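Long-range contact in fimbrial protein MyfA,Fimbrial protein MyfA,Fimbrial protein MyfA (Yersinia enterocolitica, PDB 5LND), which forms the major subunit of the Myf fimbriae, polymers of pathogenic strains that probably contribute to virulence: residues T102-E107 against S121-A126. Sequence-based numbering, arbitrary orientation.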
loop_
_atom_site.group_PDB
_atom_site.type_symbol
_atom_site.label_atom_id
_atom_site.label_comp_id
_atom_site.label_asym_id
_atom_site.label_seq_id
_atom_site.Cartn_x
_atom_site.Cartn_y
_atom_site.Cartn_z
ATOM N N THR B 102 -1.642 10.403 -10.808
ATOM C CA THR B 102 -2.397 11.534 -11.292
ATOM C C THR B 102 -1.709 12.790 -10.795
ATOM O O THR B 102 -1.154 12.822 -9.691
ATOM C CB THR B 102 -3.854 11.495 -10.799
ATOM O OG1 THR B 102 -3.894 11.384 -9.368
ATOM C CG2 THR B 102 -4.575 10.317 -11.405
ATOM N N GLY B 103 -1.725 13.822 -11.626
ATOM C CA GLY B 103 -1.122 15.081 -11.252
ATOM C C GLY B 103 -1.516 16.203 -12.183
ATOM O O GLY B 103 -2.166 15.974 -13.202
ATOM N N ARG B 104 -1.122 17.420 -11.822
ATOM C CA ARG B 104 -1.410 18.599 -12.628
ATOM C C ARG B 104 -0.120 19.307 -12.986
ATOM O O ARG B 104 0.689 19.626 -12.116
ATOM C CB ARG B 104 -2.315 19.560 -11.869
ATOM C CG ARG B 104 -2.534 20.878 -12.580
ATOM C CD ARG B 104 -3.578 21.719 -11.882
ATOM N NE ARG B 104 -3.078 22.292 -10.637
ATOM C CZ ARG B 104 -3.306 21.785 -9.426
ATOM N NH1 ARG B 104 -4.035 20.686 -9.277
ATOM N NH2 ARG B 104 -2.803 22.381 -8.355
ATOM N N VAL B 105 0.073 19.540 -14.275
ATOM C CA VAL B 105 1.241 20.265 -14.744
ATOM C C VAL B 105 0.921 21.749 -14.807
ATOM O O VAL B 105 -0.166 22.124 -15.218
ATOM C CB VAL B 105 1.684 19.764 -16.117
ATOM C CG1 VAL B 105 2.886 20.540 -16.598
ATOM C CG2 VAL B 105 2.029 18.300 -16.029
ATOM N N GLU B 106 1.863 22.586 -14.380
ATOM C CA GLU B 106 1.686 24.032 -14.436
ATOM C C GLU B 106 2.905 24.742 -15.032
ATOM O O GLU B 106 4.030 24.517 -14.601
ATOM C CB GLU B 106 1.417 24.578 -13.037
ATOM C CG GLU B 106 0.234 23.972 -12.322
ATOM C CD GLU B 106 0.100 24.503 -10.915
ATOM O OE1 GLU B 106 1.124 24.961 -10.372
ATOM O OE2 GLU B 106 -1.018 24.473 -10.356
ATOM N N GLU B 107 2.671 25.604 -16.017
ATOM C CA GLU B 107 3.721 26.448 -16.576
ATOM C C GLU B 107 3.632 27.822 -15.938
ATOM O O GLU B 107 2.553 28.411 -15.899
ATOM C CB GLU B 107 3.526 26.596 -18.083
ATOM C CG GLU B 107 4.551 27.495 -18.764
ATOM C CD GLU B 107 4.213 27.793 -20.219
ATOM O OE1 GLU B 107 3.051 27.613 -20.626
ATOM O OE2 GLU B 107 5.116 28.216 -20.960
ATOM N N SER B 121 -2.128 25.286 -17.329
ATOM C CA SER B 121 -2.133 24.067 -16.535
ATOM C C SER B 121 -2.965 22.984 -17.188
ATOM O O SER B 121 -3.837 23.263 -18.008
ATOM C CB SER B 121 -2.594 24.316 -15.102
ATOM O OG SER B 121 -3.930 24.767 -15.050
ATOM N N LYS B 122 -2.672 21.741 -16.817
ATOM C CA LYS B 122 -3.296 20.580 -17.430
ATOM C C LYS B 122 -3.088 19.360 -16.547
ATOM O O LYS B 122 -1.980 19.137 -16.056
ATOM C CB LYS B 122 -2.672 20.329 -18.804
ATOM C CG LYS B 122 -3.251 19.136 -19.551
ATOM C CD LYS B 122 -2.655 18.982 -20.949
ATOM C CE LYS B 122 -3.691 18.485 -21.944
ATOM N NZ LYS B 122 -4.503 17.365 -21.409
ATOM N N ASP B 123 -4.140 18.572 -16.351
ATOM C CA ASP B 123 -4.021 17.320 -15.616
ATOM C C ASP B 123 -3.296 16.236 -16.405
ATOM O O ASP B 123 -3.520 16.065 -17.604
ATOM C CB ASP B 123 -5.397 16.763 -15.289
ATOM C CG ASP B 123 -6.080 17.486 -14.173
ATOM O OD1 ASP B 123 -5.409 18.104 -13.322
ATOM O OD2 ASP B 123 -7.318 17.397 -14.152
ATOM N N ILE B 124 -2.468 15.468 -15.711
ATOM C CA ILE B 124 -1.856 14.296 -16.309
ATOM C C ILE B 124 -2.305 13.049 -15.558
ATOM O O ILE B 124 -2.715 13.130 -14.400
ATOM C CB ILE B 124 -0.323 14.392 -16.311
ATOM C CG1 ILE B 124 0.197 14.734 -14.917
ATOM C CG2 ILE B 124 0.147 15.420 -17.324
ATOM C CD1 ILE B 124 1.687 14.681 -14.817
ATOM N N SER B 125 -2.234 11.903 -16.227
ATOM C CA SER B 125 -2.649 10.633 -15.640
ATOM C C SER B 125 -2.035 9.488 -16.452
ATOM O O SER B 125 -2.085 9.488 -17.688
ATOM C CB SER B 125 -4.183 10.535 -15.600
ATOM O OG SER B 125 -4.635 9.377 -14.924
ATOM N N ALA B 126 -1.418 8.536 -15.758
ATOM C CA ALA B 126 -0.863 7.351 -16.410
ATOM C C ALA B 126 -0.789 6.181 -15.430
ATOM O O ALA B 126 -0.741 6.378 -14.216
ATOM C CB ALA B 126 0.512 7.640 -16.999
HETATM O O HOH W 1 -5.743 19.310 -11.042
HETATM O O HOH W 2 -3.756 24.745 -12.137
#
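V105 and I124 meet on one face of two antiparallel strands, where the CG2 methyls of V105 and I124 lie 3.7 Å apart and the side chains cross at about a right angle. I124 sets its CG1 between its own backbone N and carbonyl carbon (chi1 51°), and this carries CG1 against G103, 3.2 Å from G103 O; glycine, lacking a side chain, lets the isoleucine lie close over the main chain. Beneath them G103 pairs with I124 and V105 with K122 through two reciprocal backbone bonds each, among them I124 N to G103 O at 2.6 Å and nearly straight. V4, F6 and W38 pack on this face at V105 and I124, whereas K122, on the same side, is exposed. The opposite face carries R104, E106, S121 and D123. R104 and D123 form a non-hydrogen-bonded pair with their flat groups turned 62° apart; R104 NH1 and D123 OD1, 5.0 Å apart, are bridged by a water. The guanidinium makes its salt bridge along its own strand, R104 NE to E106 OE2 at 3.0 Å, in the guanidinium plane but 29° out of the carboxylate's. A second water joins E106 OE2 to S121 OG, while R41 and N39 hold E106 OE1. Strand 118-130 is probably the fused donor strand, lying antiparallel beside 97-108 and supplying I124 to the Ig-like core, as in donor-strand complementation of fimbrial subunits.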